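Local coordinates for hypothetical protein (Pseudomonas aeruginosa, PDB 2H9F) that probably isomerises methylaconitate, as a member of the PrpF family, at residues Q274-Y288 with A298-M310. Sequence-based numbering, arbitrary orientation.
Sequences QHTPKIAFVAPPRDY and AGDIDLLVRALSM. With SO4 (sulfate ion), chain F.
Phe281 and Arg306 face each other at the middle of an antiparallel strand pair, 278-283 with 303-309, flanked by strand 220-225, parallel to 278-283, and strand 347-352, parallel to 303-309, in the mixed β-structure of this PrpF-family protein. Their backbones exchange two hydrogen bonds, Phe281 N to Arg306 O (2.8 Å) and Arg306 N to Phe281 O (2.9 Å). The Phe281 ring, swung between its own backbone N and carbonyl carbon (chi1 50°), lies over the arginine stem, with Arg306 CB 3.4 Å from CZ of Phe281 in a CH-pi contact. Beyond it the guanidinium reaches Tyr288, NH2 coming over one ring face in an off-centre cation-pi contact; the carbonyls of Thr234 and Glu235 hold NH2 and NE. Leu304 CD2 packs 3.5 Å from CE1 of the same tyrosine. On the other face of the pair, Ala280 meets Ala307, and Val282 lies alongside Val305.

Toward both ends the contact turns more polar, and His275, Met310 and Asp287 are exposed. Past the strands, Asp287 OD1 accepts a short bond from Ala298 N (2.6 Å). At the far end the selenium of selenomethionine Met310 sits over one face of His275, whose ND1 donates in the ring plane to a sulfate, probably from the crystallisation liquor. Buried Lys278 bonds through NZ to that sulfate and to a water that also joins Gln274 O and Met310 N. Lys278 NZ donates to Ser309 OG at 2.7 Å.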
loop_
_atom_site.group_PDB
_atom_site.type_symbol
_atom_site.label_atom_id
_atom_site.label_comp_id
_atom_site.label_asym_id
_atom_site.label_seq_id
_atom_site.Cartn_x
_atom_site.Cartn_y
_atom_site.Cartn_z
ATOM N N GLN A 274 0.312 -13.189 26.549
ATOM C CA GLN A 274 -1.050 -12.793 26.260
ATOM C C GLN A 274 -1.587 -13.392 24.955
ATOM O O GLN A 274 -2.785 -13.325 24.710
ATOM C CB GLN A 274 -1.144 -11.255 26.221
ATOM C CG GLN A 274 -1.064 -10.572 27.593
ATOM C CD GLN A 274 -2.263 -10.904 28.493
ATOM O OE1 GLN A 274 -3.427 -10.612 28.151
ATOM N NE2 GLN A 274 -1.984 -11.529 29.644
ATOM N N HIS A 275 -0.713 -13.971 24.130
ATOM C CA HIS A 275 -1.102 -14.435 22.789
ATOM C C HIS A 275 -1.675 -15.835 22.769
ATOM O O HIS A 275 -2.553 -16.113 21.968
ATOM C CB HIS A 275 0.064 -14.379 21.808
ATOM C CG HIS A 275 0.525 -12.993 21.498
ATOM N ND1 HIS A 275 -0.043 -12.225 20.503
ATOM C CD2 HIS A 275 1.491 -12.231 22.061
ATOM C CE1 HIS A 275 0.559 -11.050 20.463
ATOM N NE2 HIS A 275 1.490 -11.026 21.402
ATOM N N THR A 276 -1.157 -16.718 23.612
ATOM C CA THR A 276 -1.660 -18.074 23.706
ATOM C C THR A 276 -1.744 -18.465 25.175
ATOM O O THR A 276 -0.960 -17.973 25.976
ATOM C CB THR A 276 -0.759 -19.094 22.977
ATOM O OG1 THR A 276 0.528 -19.153 23.597
ATOM C CG2 THR A 276 -0.593 -18.734 21.535
ATOM N N PRO A 277 -2.688 -19.351 25.535
ATOM C CA PRO A 277 -3.723 -19.896 24.661
ATOM C C PRO A 277 -4.770 -18.842 24.376
ATOM O O PRO A 277 -4.838 -17.850 25.084
ATOM C CB PRO A 277 -4.312 -21.025 25.499
ATOM C CG PRO A 277 -4.157 -20.565 26.877
ATOM C CD PRO A 277 -2.766 -19.942 26.879
ATOM N N LYS A 278 -5.554 -19.031 23.334
ATOM C CA LYS A 278 -6.783 -18.249 23.173
ATOM C C LYS A 278 -7.884 -18.808 24.076
ATOM O O LYS A 278 -7.749 -19.914 24.607
ATOM C CB LYS A 278 -7.247 -18.258 21.721
ATOM C CG LYS A 278 -6.169 -17.770 20.721
ATOM C CD LYS A 278 -5.605 -16.409 21.087
ATOM C CE LYS A 278 -4.809 -15.724 19.955
ATOM N NZ LYS A 278 -4.301 -14.337 20.387
ATOM N N ILE A 279 -8.970 -18.044 24.236
ATOM C CA ILE A 279 -10.091 -18.412 25.078
ATOM C C ILE A 279 -11.338 -18.151 24.254
ATOM O O ILE A 279 -11.491 -17.081 23.680
ATOM C CB ILE A 279 -10.132 -17.600 26.434
ATOM C CG1 ILE A 279 -11.413 -17.849 27.238
ATOM C CG2 ILE A 279 -9.997 -16.102 26.231
ATOM C CD1 ILE A 279 -11.525 -19.248 27.795
ATOM N N ALA A 280 -12.207 -19.154 24.155
ATOM C CA ALA A 280 -13.436 -18.991 23.363
ATOM C C ALA A 280 -14.550 -19.754 24.048
ATOM O O ALA A 280 -14.313 -20.718 24.774
ATOM C CB ALA A 280 -13.233 -19.528 21.953
ATOM N N PHE A 281 -15.776 -19.311 23.807
ATOM C CA PHE A 281 -16.911 -19.977 24.343
ATOM C C PHE A 281 -17.844 -20.313 23.207
ATOM O O PHE A 281 -17.963 -19.541 22.254
ATOM C CB PHE A 281 -17.632 -19.176 25.449
ATOM C CG PHE A 281 -17.952 -17.738 25.112
ATOM C CD1 PHE A 281 -16.975 -16.761 25.151
ATOM C CD2 PHE A 281 -19.282 -17.335 24.854
ATOM C CE1 PHE A 281 -17.297 -15.414 24.895
ATOM C CE2 PHE A 281 -19.600 -16.004 24.579
ATOM C CZ PHE A 281 -18.629 -15.049 24.602
ATOM N N VAL A 282 -18.487 -21.469 23.362
ATOM C CA VAL A 282 -19.329 -22.088 22.342
ATOM C C VAL A 282 -20.753 -22.330 22.832
ATOM O O VAL A 282 -21.019 -22.440 24.040
ATOM C CB VAL A 282 -18.707 -23.448 21.868
ATOM C CG1 VAL A 282 -17.301 -23.220 21.361
ATOM C CG2 VAL A 282 -18.738 -24.505 22.961
ATOM N N ALA A 283 -21.661 -22.458 21.875
ATOM C CA ALA A 283 -23.040 -22.725 22.172
ATOM C C ALA A 283 -23.719 -23.383 20.969
ATOM O O ALA A 283 -23.302 -23.234 19.821
ATOM C CB ALA A 283 -23.773 -21.440 22.545
ATOM N N PRO A 284 -24.786 -24.124 21.233
ATOM C CA PRO A 284 -25.601 -24.576 20.118
ATOM C C PRO A 284 -26.167 -23.383 19.389
ATOM O O PRO A 284 -26.229 -22.298 19.951
ATOM C CB PRO A 284 -26.719 -25.364 20.764
ATOM C CG PRO A 284 -26.461 -25.368 22.224
ATOM C CD PRO A 284 -25.286 -24.547 22.551
ATOM N N PRO A 285 -26.591 -23.595 18.147
ATOM C CA PRO A 285 -27.074 -22.523 17.326
ATOM C C PRO A 285 -28.330 -21.841 17.826
ATOM O O PRO A 285 -29.212 -22.435 18.403
ATOM C CB PRO A 285 -27.290 -23.180 15.965
ATOM C CG PRO A 285 -27.188 -24.597 16.152
ATOM C CD PRO A 285 -26.552 -24.886 17.443
ATOM N N ARG A 286 -28.391 -20.562 17.536
ATOM C CA ARG A 286 -29.389 -19.681 18.038
ATOM C C ARG A 286 -29.370 -18.568 17.033
ATOM O O ARG A 286 -28.309 -18.161 16.575
ATOM C CB ARG A 286 -28.919 -19.110 19.359
ATOM C CG ARG A 286 -29.878 -19.237 20.496
ATOM C CD ARG A 286 -29.115 -19.524 21.768
ATOM N NE ARG A 286 -29.664 -20.707 22.437
ATOM C CZ ARG A 286 -28.933 -21.592 23.120
ATOM N NH1 ARG A 286 -27.613 -21.435 23.232
ATOM N NH2 ARG A 286 -29.525 -22.650 23.682
ATOM N N ASP A 287 -30.536 -18.059 16.700
ATOM C CA ASP A 287 -30.625 -16.864 15.923
ATOM C C ASP A 287 -29.998 -15.705 16.660
ATOM O O ASP A 287 -30.168 -15.559 17.878
ATOM C CB ASP A 287 -32.104 -16.458 15.703
ATOM C CG ASP A 287 -32.926 -17.492 14.978
ATOM O OD1 ASP A 287 -32.409 -18.521 14.546
ATOM O OD2 ASP A 287 -34.140 -17.251 14.830
ATOM N N TYR A 288 -29.330 -14.843 15.899
ATOM C CA TYR A 288 -28.813 -13.571 16.424
ATOM C C TYR A 288 -28.634 -12.548 15.325
ATOM O O TYR A 288 -28.534 -12.914 14.159
ATOM C CB TYR A 288 -27.485 -13.778 17.135
ATOM C CG TYR A 288 -26.338 -14.205 16.255
ATOM C CD1 TYR A 288 -26.252 -15.490 15.765
ATOM C CD2 TYR A 288 -25.304 -13.322 15.950
ATOM C CE1 TYR A 288 -25.168 -15.878 14.955
ATOM C CE2 TYR A 288 -24.222 -13.710 15.162
ATOM C CZ TYR A 288 -24.160 -14.980 14.671
ATOM O OH TYR A 288 -23.094 -15.350 13.876
ATOM N N ALA A 298 -30.551 -19.800 13.201
ATOM C CA ALA A 298 -30.021 -20.994 13.817
ATOM C C ALA A 298 -29.867 -22.113 12.804
ATOM O O ALA A 298 -28.890 -22.841 12.819
ATOM C CB ALA A 298 -30.961 -21.443 14.957
ATOM N N GLY A 299 -30.825 -22.219 11.898
ATOM C CA GLY A 299 -30.826 -23.255 10.860
ATOM C C GLY A 299 -29.673 -23.139 9.871
ATOM O O GLY A 299 -29.338 -24.099 9.178
ATOM N N ASP A 300 -29.065 -21.964 9.814
ATOM C CA ASP A 300 -28.021 -21.703 8.873
ATOM C C ASP A 300 -26.657 -22.088 9.412
ATOM O O ASP A 300 -25.704 -22.057 8.685
ATOM C CB ASP A 300 -27.958 -20.210 8.566
ATOM C CG ASP A 300 -29.174 -19.696 7.803
ATOM O OD1 ASP A 300 -29.938 -20.508 7.225
ATOM O OD2 ASP A 300 -29.299 -18.440 7.772
ATOM N N ILE A 301 -26.551 -22.350 10.710
ATOM C CA ILE A 301 -25.262 -22.615 11.330
ATOM C C ILE A 301 -25.340 -23.893 12.147
ATOM O O ILE A 301 -26.418 -24.331 12.512
ATOM C CB ILE A 301 -24.776 -21.438 12.236
ATOM C CG1 ILE A 301 -25.868 -20.983 13.219
ATOM C CG2 ILE A 301 -24.298 -20.230 11.385
ATOM C CD1 ILE A 301 -25.348 -20.138 14.364
ATOM N N ASP A 302 -24.178 -24.455 12.451
ATOM C CA ASP A 302 -24.060 -25.644 13.272
ATOM C C ASP A 302 -23.789 -25.316 14.738
ATOM O O ASP A 302 -24.132 -26.097 15.618
ATOM C CB ASP A 302 -22.950 -26.538 12.724
ATOM C CG ASP A 302 -23.252 -27.083 11.334
ATOM O OD1 ASP A 302 -24.220 -27.882 11.182
ATOM O OD2 ASP A 302 -22.527 -26.733 10.372
ATOM N N LEU A 303 -23.145 -24.180 15.014
ATOM C CA LEU A 303 -22.895 -23.761 16.371
ATOM C C LEU A 303 -22.500 -22.285 16.393
ATOM O O LEU A 303 -22.280 -21.669 15.355
ATOM C CB LEU A 303 -21.763 -24.563 16.966
ATOM C CG LEU A 303 -20.353 -24.349 16.427
ATOM C CD1 LEU A 303 -19.372 -24.952 17.420
ATOM C CD2 LEU A 303 -20.142 -24.893 14.981
ATOM N N LEU A 304 -22.420 -21.734 17.594
ATOM C CA LEU A 304 -21.942 -20.368 17.796
ATOM C C LEU A 304 -20.586 -20.496 18.443
ATOM O O LEU A 304 -20.420 -21.343 19.292
ATOM C CB LEU A 304 -22.824 -19.629 18.775
ATOM C CG LEU A 304 -24.277 -19.348 18.307
ATOM C CD1 LEU A 304 -25.177 -19.109 19.533
ATOM C CD2 LEU A 304 -24.239 -18.177 17.354
ATOM N N VAL A 305 -19.682 -19.610 18.077
ATOM C CA VAL A 305 -18.386 -19.498 18.741
ATOM C C VAL A 305 -18.055 -18.002 18.901
ATOM O O VAL A 305 -18.325 -17.183 18.019
ATOM C CB VAL A 305 -17.270 -20.191 17.989
ATOM C CG1 VAL A 305 -15.955 -20.194 18.852
ATOM C CG2 VAL A 305 -17.647 -21.633 17.630
ATOM N N ARG A 306 -17.518 -17.663 20.071
ATOM C CA ARG A 306 -17.021 -16.325 20.360
ATOM C C ARG A 306 -15.623 -16.483 20.954
ATOM O O ARG A 306 -15.432 -17.273 21.880
ATOM C CB ARG A 306 -17.947 -15.651 21.367
ATOM C CG ARG A 306 -19.423 -15.401 20.898
ATOM C CD ARG A 306 -19.445 -14.335 19.838
ATOM N NE ARG A 306 -20.773 -13.973 19.358
ATOM C CZ ARG A 306 -21.422 -14.549 18.347
ATOM N NH1 ARG A 306 -20.952 -15.622 17.733
ATOM N NH2 ARG A 306 -22.600 -14.062 17.984
ATOM N N ALA A 307 -14.643 -15.746 20.430
ATOM C CA ALA A 307 -13.281 -15.858 20.921
ATOM C C ALA A 307 -12.728 -14.513 21.307
ATOM O O ALA A 307 -13.057 -13.512 20.713
ATOM C CB ALA A 307 -12.380 -16.547 19.875
ATOM N N LEU A 308 -11.850 -14.509 22.305
ATOM C CA LEU A 308 -11.120 -13.308 22.676
ATOM C C LEU A 308 -9.706 -13.437 22.152
ATOM O O LEU A 308 -9.127 -14.520 22.175
ATOM C CB LEU A 308 -11.078 -13.118 24.200
ATOM C CG LEU A 308 -12.377 -12.671 24.864
ATOM C CD1 LEU A 308 -13.223 -13.863 25.178
ATOM C CD2 LEU A 308 -12.137 -11.868 26.150
ATOM N N SER A 309 -9.155 -12.331 21.661
ATOM C CA SER A 309 -7.713 -12.271 21.396
ATOM C C SER A 309 -7.136 -11.006 22.064
ATOM O O SER A 309 -7.743 -9.937 22.034
ATOM C CB SER A 309 -7.412 -12.258 19.899
ATOM O OG SER A 309 -6.001 -12.349 19.677
HETATM N N MSE A 310 -5.988 -11.157 22.703
HETATM C CA MSE A 310 -5.352 -10.028 23.371
HETATM C C MSE A 310 -6.357 -9.279 24.250
HETATM O O MSE A 310 -6.390 -8.051 24.267
HETATM C CB MSE A 310 -4.720 -9.093 22.331
HETATM C CG MSE A 310 -3.773 -9.810 21.366
HETATM SE SE MSE A 310 -2.355 -10.674 22.328
HETATM C CE MSE A 310 -1.373 -9.087 22.701
HETATM S S SO4 F . -1.532 -14.364 17.899
HETATM O O1 SO4 F . -0.433 -15.239 18.347
HETATM O O2 SO4 F . -1.149 -13.508 16.769
HETATM O O3 SO4 F . -2.562 -15.266 17.381
HETATM O O4 SO4 F . -2.005 -13.546 19.041
HETATM O O HOH W 1 -4.889 -13.671 22.960
#